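PDB 5GGY: Iron(III) ABC transporter, periplasmic iron-compound-binding protein from Vibrio cholerae, which probably binds iron(III)-loaded siderophores such as the ferric complex of Desferal in the periplasm and passes them to an ABC transporter. Local coordinates for residues P242-A246 and G247-S251; Y184-Q188 and L189-S193; S210-Q213 and H214-Q217. All coordinates share one frame; numbering follows the deposited sequence.

Contact 1. Residues P242-A246 and G247-S251; sequences PFVQA and GRVNS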
loop_
_atom_site.group_PDB
_atom_site.type_symbol
_atom_site.label_atom_id
_atom_site.label_comp_id
_atom_site.label_asym_id
_atom_site.label_seq_id
_atom_site.Cartn_x
_atom_site.Cartn_y
_atom_site.Cartn_z
ATOM N N PRO A 242 5.519 16.918 -31.771
ATOM C CA PRO A 242 6.661 17.440 -31.011
ATOM C C PRO A 242 7.420 16.342 -30.271
ATOM O O PRO A 242 8.649 16.337 -30.284
ATOM C CB PRO A 242 6.011 18.410 -30.018
ATOM C CG PRO A 242 4.721 18.795 -30.654
ATOM C CD PRO A 242 4.258 17.584 -31.401
ATOM N N PHE A 243 6.690 15.424 -29.645
ATOM C CA PHE A 243 7.302 14.332 -28.896
ATOM C C PHE A 243 7.879 13.269 -29.821
ATOM O O PHE A 243 8.784 12.532 -29.438
ATOM C CB PHE A 243 6.282 13.699 -27.948
ATOM C CG PHE A 243 4.957 13.402 -28.590
ATOM C CD1 PHE A 243 4.739 12.199 -29.240
ATOM C CD2 PHE A 243 3.925 14.326 -28.535
ATOM C CE1 PHE A 243 3.517 11.924 -29.826
ATOM C CE2 PHE A 243 2.701 14.056 -29.118
ATOM C CZ PHE A 243 2.497 12.853 -29.763
ATOM N N VAL A 244 7.346 13.190 -31.034
ATOM C CA VAL A 244 7.821 12.220 -32.013
ATOM C C VAL A 244 9.140 12.680 -32.621
ATOM O O VAL A 244 10.102 11.914 -32.700
ATOM C CB VAL A 244 6.784 11.994 -33.132
ATOM C CG1 VAL A 244 7.427 11.326 -34.338
ATOM C CG2 VAL A 244 5.621 11.167 -32.609
ATOM N N GLN A 245 9.179 13.940 -33.042
ATOM C CA GLN A 245 10.386 14.517 -33.619
ATOM C C GLN A 245 11.497 14.634 -32.582
ATOM O O GLN A 245 12.680 14.595 -32.920
ATOM C CB GLN A 245 10.085 15.887 -34.224
ATOM C CG GLN A 245 9.274 15.832 -35.506
ATOM C CD GLN A 245 8.888 17.209 -36.004
ATOM O OE1 GLN A 245 8.426 18.051 -35.234
ATOM N NE2 GLN A 245 9.081 17.448 -37.295
ATOM N N ALA A 246 11.111 14.780 -31.319
ATOM C CA ALA A 246 12.077 14.867 -30.230
ATOM C C ALA A 246 12.474 13.479 -29.744
ATOM O O ALA A 246 13.373 13.335 -28.917
ATOM C CB ALA A 246 11.514 15.689 -29.083
ATOM N N GLY A 247 11.796 12.459 -30.260
ATOM C CA GLY A 247 12.091 11.083 -29.901
ATOM C C GLY A 247 11.559 10.694 -28.538
ATOM O O GLY A 247 11.879 9.627 -28.015
ATOM N N ARG A 248 10.740 11.563 -27.958
ATOM C CA ARG A 248 10.157 11.305 -26.647
ATOM C C ARG A 248 8.838 10.552 -26.770
ATOM O O ARG A 248 7.796 11.019 -26.332
ATOM C CB ARG A 248 9.950 12.613 -25.888
ATOM C CG ARG A 248 11.163 13.526 -25.883
ATOM C CD ARG A 248 11.028 14.623 -24.844
ATOM N NE ARG A 248 11.684 15.855 -25.273
ATOM C CZ ARG A 248 11.059 16.868 -25.863
ATOM N NH1 ARG A 248 9.756 16.802 -26.096
ATOM N NH2 ARG A 248 11.737 17.949 -26.221
ATOM N N VAL A 249 8.890 9.381 -27.386
ATOM C CA VAL A 249 7.708 8.546 -27.552
ATOM C C VAL A 249 8.119 7.080 -27.664
ATOM O O VAL A 249 9.146 6.763 -28.270
ATOM C CB VAL A 249 6.887 8.965 -28.794
ATOM C CG1 VAL A 249 7.726 8.880 -30.061
ATOM C CG2 VAL A 249 5.623 8.127 -28.925
ATOM N N ASN A 250 7.337 6.191 -27.059
ATOM C CA ASN A 250 7.647 4.768 -27.087
ATOM C C ASN A 250 6.417 3.901 -26.844
ATOM O O ASN A 250 5.440 4.339 -26.237
ATOM C CB ASN A 250 8.726 4.446 -26.054
ATOM C CG ASN A 250 9.377 3.101 -26.293
ATOM O OD1 ASN A 250 9.176 2.479 -27.336
ATOM N ND2 ASN A 250 10.172 2.647 -25.330
ATOM N N SER A 251 6.472 2.666 -27.332
ATOM C CA SER A 251 5.395 1.712 -27.115
ATOM C C SER A 251 5.604 0.970 -25.800
ATOM O O SER A 251 6.737 0.735 -25.384
ATOM C CB SER A 251 5.307 0.719 -28.278
ATOM O OG SER A 251 6.471 -0.083 -28.354
#
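The methyl of Ala-246 sits over one face of the Arg-248 guanidinium, with CB 3.5 Å from CZ, and this face-on methyl contact shows how a helix end and the strand that follows can be packed by neighbours in sequence. The methyl lies above the centre of the flat group. Arg-248 folds back to it by setting CG beside its own backbone N (chi1 -49°) and bending further out at chi3, while its NH1 makes a weak hydrogen bond to the carbonyl of Glu-216. Val-249, one residue on, meets two residues of helix 242-245. Its CB approaches the edge of the Phe-243 ring, 3.9 Å from CD1, and its CG1 lies 4.0 Å from CG2 of Val-244, the two valines side by side and pointing the same way. Phe-243 carries its ring between its own backbone N and carbonyl carbon (chi1 47°), where Leu-212, Val-215 and Val-220 also pack on it. Trp-238 touches both Val-244 and Val-249.

Between these groups the chain turns through a Schellman motif. Gly-247, at positive phi, donates its N-H to Val-244 O at 3.0 Å, from above the carbonyl plane; a weak bond runs from Arg-248 N to Phe-243 O. Arg-248 then centres an inverse gamma turn that leads into strand 249-252, a parallel neighbour of strand 219-223. The chemistry divides accordingly: Val-249 packs its apolar branches on Phe-243 and Val-244, whereas NH1 of the guanidinium reaches a carbonyl only weakly and one face of the group receives a methyl.

Contact 2. Residues Y184-Q188 and L189-S193; sequences YVLEQ and LGLSS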
loop_
_atom_site.group_PDB
_atom_site.type_symbol
_atom_site.label_atom_id
_atom_site.label_comp_id
_atom_site.label_asym_id
_atom_site.label_seq_id
_atom_site.Cartn_x
_atom_site.Cartn_y
_atom_site.Cartn_z
ATOM N N TYR A 184 -2.302 6.529 -11.577
ATOM C CA TYR A 184 -1.828 6.120 -10.263
ATOM C C TYR A 184 -0.385 5.642 -10.350
ATOM O O TYR A 184 0.442 5.956 -9.494
ATOM C CB TYR A 184 -2.733 5.021 -9.699
ATOM C CG TYR A 184 -2.171 4.277 -8.502
ATOM C CD1 TYR A 184 -1.398 3.129 -8.665
ATOM C CD2 TYR A 184 -2.446 4.698 -7.210
ATOM C CE1 TYR A 184 -0.894 2.446 -7.577
ATOM C CE2 TYR A 184 -1.949 4.021 -6.116
ATOM C CZ TYR A 184 -1.175 2.893 -6.305
ATOM O OH TYR A 184 -0.676 2.213 -5.219
ATOM N N VAL A 185 -0.099 4.875 -11.396
ATOM C CA VAL A 185 1.241 4.362 -11.642
ATOM C C VAL A 185 2.241 5.499 -11.866
ATOM O O VAL A 185 3.341 5.488 -11.306
ATOM C CB VAL A 185 1.251 3.411 -12.857
ATOM C CG1 VAL A 185 2.658 3.241 -13.408
ATOM C CG2 VAL A 185 0.634 2.063 -12.487
ATOM N N LEU A 186 1.850 6.479 -12.677
ATOM C CA LEU A 186 2.687 7.647 -12.944
ATOM C C LEU A 186 3.003 8.420 -11.666
ATOM O O LEU A 186 4.159 8.750 -11.407
ATOM C CB LEU A 186 2.009 8.574 -13.955
ATOM C CG LEU A 186 1.805 8.042 -15.375
ATOM C CD1 LEU A 186 1.103 9.076 -16.243
ATOM C CD2 LEU A 186 3.133 7.635 -15.990
ATOM N N GLU A 187 1.973 8.710 -10.875
ATOM C CA GLU A 187 2.151 9.438 -9.621
ATOM C C GLU A 187 3.035 8.664 -8.648
ATOM O O GLU A 187 3.889 9.238 -7.974
ATOM C CB GLU A 187 0.797 9.732 -8.972
ATOM C CG GLU A 187 -0.121 10.622 -9.791
ATOM C CD GLU A 187 -1.488 10.764 -9.154
ATOM O OE1 GLU A 187 -1.676 10.239 -8.038
ATOM O OE2 GLU A 187 -2.375 11.397 -9.765
ATOM N N GLN A 188 2.820 7.356 -8.586
ATOM C CA GLN A 188 3.586 6.486 -7.704
ATOM C C GLN A 188 5.029 6.339 -8.186
ATOM O O GLN A 188 5.908 5.922 -7.429
ATOM C CB GLN A 188 2.916 5.113 -7.613
ATOM C CG GLN A 188 3.180 4.366 -6.324
ATOM C CD GLN A 188 2.383 4.908 -5.153
ATOM O OE1 GLN A 188 2.769 5.898 -4.530
ATOM N NE2 GLN A 188 1.267 4.257 -4.844
ATOM N N LEU A 189 5.268 6.682 -9.448
ATOM C CA LEU A 189 6.596 6.559 -10.037
ATOM C C LEU A 189 7.360 7.875 -9.962
ATOM O O LEU A 189 8.504 7.965 -10.407
ATOM C CB LEU A 189 6.492 6.093 -11.489
ATOM C CG LEU A 189 7.354 4.900 -11.894
ATOM C CD1 LEU A 189 7.218 3.787 -10.875
ATOM C CD2 LEU A 189 6.942 4.418 -13.273
ATOM N N GLY A 190 6.720 8.894 -9.397
ATOM C CA GLY A 190 7.314 10.214 -9.305
ATOM C C GLY A 190 7.118 11.038 -10.565
ATOM O O GLY A 190 7.622 12.155 -10.668
ATOM N N LEU A 191 6.382 10.487 -11.527
ATOM C CA LEU A 191 6.144 11.164 -12.798
ATOM C C LEU A 191 4.953 12.119 -12.731
ATOM O O LEU A 191 4.014 11.903 -11.964
ATOM C CB LEU A 191 5.925 10.135 -13.910
ATOM C CG LEU A 191 7.119 9.245 -14.263
ATOM C CD1 LEU A 191 6.666 8.027 -15.050
ATOM C CD2 LEU A 191 8.160 10.029 -15.045
ATOM N N SER A 192 5.000 13.176 -13.536
ATOM C CA SER A 192 3.893 14.122 -13.628
ATOM C C SER A 192 3.131 13.922 -14.937
ATOM O O SER A 192 3.611 13.246 -15.846
ATOM C CB SER A 192 4.402 15.562 -13.511
ATOM O OG SER A 192 5.525 15.782 -14.346
ATOM N N SER A 193 1.943 14.510 -15.027
ATOM C CA SER A 193 1.096 14.345 -16.203
ATOM C C SER A 193 1.350 15.436 -17.236
ATOM O O SER A 193 1.355 16.621 -16.910
ATOM C CB SER A 193 -0.379 14.343 -15.797
ATOM O OG SER A 193 -0.619 13.409 -14.756
#
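Helix 181-188 ends in a Schellman motif, in which Leu-186 O accepts both Leu-189 N and, at 2.8 Å, Leu-191 N, while Gly-190 N bonds to Glu-187 O at 3.2 Å. The two donors to Leu-186 O come from opposite faces of its carbonyl plane: Leu-189 N stands high above it, and Leu-191 N is tilted from it by only 26°. Gly-190 makes the reversal at positive phi, a backbone shape that would jam a beta-carbon against the preceding carbonyl.

The reversal brings two leucines together in the hydrophobic contact common beside such a cap. CD2 of Leu-186 meets CD1 of Leu-191 at 3.7 Å, the branches crossing at a slant. Both residues hold CG beside the backbone N, with chi1 at -65° in each, and the turn of the chain then brings the two methyls together; Val-162 of strand 161-167 packs on both. CB of Leu-191 also rests 3.4 Å from Leu-186 O. Leu-189 takes a different course, its CB 3.2 Å from Val-185 O and its CD2 4.4 Å from Val-185 CG1, and packs on Leu-147 and Leu-151 of helix 130-154 and on Thr-272 of helix 262-276. Glu-187 points elsewhere: its OE2 bonds to Gln-183 and its OE1 to Ser-57 of the second subunit.

The turn therefore joins two kinds of interaction. Carbonyls of the last turn, Leu-186 O and Glu-187 O, which have run out of regular helical donors, are met by N-H groups from the turn beyond, and the leucines seal the same turn into the apolar layer between sheet and helices.

Contact 3. Residues S210-Q213 and H214-Q217; sequences SELQ and HVEQ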
loop_
_atom_site.group_PDB
_atom_site.type_symbol
_atom_site.label_atom_id
_atom_site.label_comp_id
_atom_site.label_asym_id
_atom_site.label_seq_id
_atom_site.Cartn_x
_atom_site.Cartn_y
_atom_site.Cartn_z
ATOM N N SER A 210 -4.703 14.669 -33.293
ATOM C CA SER A 210 -4.102 15.992 -33.434
ATOM C C SER A 210 -3.999 16.749 -32.108
ATOM O O SER A 210 -3.196 17.673 -31.977
ATOM C CB SER A 210 -4.902 16.823 -34.437
ATOM O OG SER A 210 -6.251 16.951 -34.023
ATOM N N GLU A 211 -4.810 16.357 -31.128
ATOM C CA GLU A 211 -4.796 17.007 -29.818
ATOM C C GLU A 211 -3.487 16.767 -29.078
ATOM O O GLU A 211 -3.150 17.505 -28.154
ATOM C CB GLU A 211 -5.967 16.526 -28.957
ATOM C CG GLU A 211 -7.300 17.178 -29.288
ATOM C CD GLU A 211 -7.335 18.657 -28.943
ATOM O OE1 GLU A 211 -6.547 19.096 -28.077
ATOM O OE2 GLU A 211 -8.157 19.385 -29.539
ATOM N N LEU A 212 -2.751 15.737 -29.486
ATOM C CA LEU A 212 -1.473 15.420 -28.857
ATOM C C LEU A 212 -0.391 16.432 -29.224
ATOM O O LEU A 212 0.720 16.377 -28.700
ATOM C CB LEU A 212 -1.018 14.010 -29.240
ATOM C CG LEU A 212 -1.864 12.851 -28.710
ATOM C CD1 LEU A 212 -1.128 11.536 -28.902
ATOM C CD2 LEU A 212 -2.210 13.066 -27.248
ATOM N N GLN A 213 -0.716 17.354 -30.125
ATOM C CA GLN A 213 0.192 18.446 -30.459
ATOM C C GLN A 213 0.462 19.318 -29.239
ATOM O O GLN A 213 1.526 19.924 -29.122
ATOM C CB GLN A 213 -0.370 19.304 -31.592
ATOM C CG GLN A 213 -0.129 18.756 -32.983
ATOM C CD GLN A 213 -0.667 19.678 -34.059
ATOM O OE1 GLN A 213 0.083 20.184 -34.893
ATOM N NE2 GLN A 213 -1.976 19.906 -34.040
ATOM N N HIS A 214 -0.503 19.367 -28.325
ATOM C CA HIS A 214 -0.365 20.153 -27.104
ATOM C C HIS A 214 0.648 19.547 -26.138
ATOM O O HIS A 214 0.913 20.110 -25.076
ATOM C CB HIS A 214 -1.719 20.299 -26.408
ATOM C CG HIS A 214 -2.557 21.414 -26.950
ATOM N ND1 HIS A 214 -3.898 21.263 -27.246
ATOM C CD2 HIS A 214 -2.256 22.699 -27.245
ATOM C CE1 HIS A 214 -4.378 22.402 -27.703
ATOM N NE2 HIS A 214 -3.399 23.294 -27.713
ATOM N N VAL A 215 1.211 18.401 -26.503
ATOM C CA VAL A 215 2.237 17.773 -25.685
ATOM C C VAL A 215 3.628 18.165 -26.182
ATOM O O VAL A 215 4.354 17.351 -26.758
ATOM C CB VAL A 215 2.098 16.239 -25.672
ATOM C CG1 VAL A 215 2.971 15.637 -24.579
ATOM C CG2 VAL A 215 0.644 15.845 -25.460
ATOM N N GLU A 216 3.976 19.432 -25.976
ATOM C CA GLU A 216 5.334 19.904 -26.196
ATOM C C GLU A 216 6.219 19.320 -25.107
ATOM O O GLU A 216 7.399 19.037 -25.315
ATOM C CB GLU A 216 5.391 21.433 -26.169
ATOM C CG GLU A 216 4.463 22.115 -27.164
ATOM C CD GLU A 216 5.066 22.212 -28.551
ATOM O OE1 GLU A 216 6.283 22.479 -28.651
ATOM O OE2 GLU A 216 4.329 22.020 -29.541
ATOM N N GLN A 217 5.611 19.128 -23.943
ATOM C CA GLN A 217 6.314 18.704 -22.743
ATOM C C GLN A 217 6.549 17.199 -22.683
ATOM O O GLN A 217 5.649 16.425 -22.361
ATOM C CB GLN A 217 5.533 19.159 -21.506
ATOM C CG GLN A 217 4.031 18.915 -21.607
ATOM C CD GLN A 217 3.219 19.983 -20.907
ATOM O OE1 GLN A 217 3.508 20.357 -19.772
ATOM N NE2 GLN A 217 2.199 20.491 -21.590
#
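Glu-211 and His-214 run side by side and point the same way, one short turn apart, with the carboxylate and imidazole planes inclined at 39°. OE1 of Glu-211 comes up at the edge of the ring, near its plane, 3.5 Å from ND1. A bend at chi2 (-68°) curls the glutamate toward the ring, and its other oxygen, OE2, forms a salt bridge with Arg-208; the ionic partner is thus the arginine, and the histidine edge is a close neighbour of OE1. In the backbone, His-214 N donates to Glu-211 O at 3.2 Å and Val-215 N to Leu-212 O at 3.0 Å. These successive i to i+3 bonds mark a 3-10 turn, which lies in the connection between strands 204-208 and 219-223 of the mixed sheet. Val-215 brings CG2 beside the carbonyl oxygen of Leu-212, 3.3 Å from that O, while the apolar ends stand farther apart, CG2 4.4 Å from Leu-212 CD2; Met-241 packs on Leu-212, and Ala-194 and Leu-195 on Val-215. Gln-213, extended beyond CG, reaches back along its own turn: its NE2 donates to Ser-210 O at 3.3 Å, close to the amide plane, and joins Gln-213 N at that oxygen from the opposite face.

From the N terminus, contact 2 comes first, closing the turn where helix 181-188 gives way to strand 192-193. Contact 3 follows in the connection from strand 204-208 to strand 219-223, and contact 1 closes the turn from helix 242-245 into strand 249-252. The three stand in series, none nested in or crossing another. Contacts 1 and 3 touch: CG of Pro-242 packs 3.4 Å from OE2 of Glu-216. Contact 2 stays apart, its centre about 19 Å from the centres of both others, yet it reaches the same mixed sheet as contact 1. Two helix exits thus feed strands of one sheet.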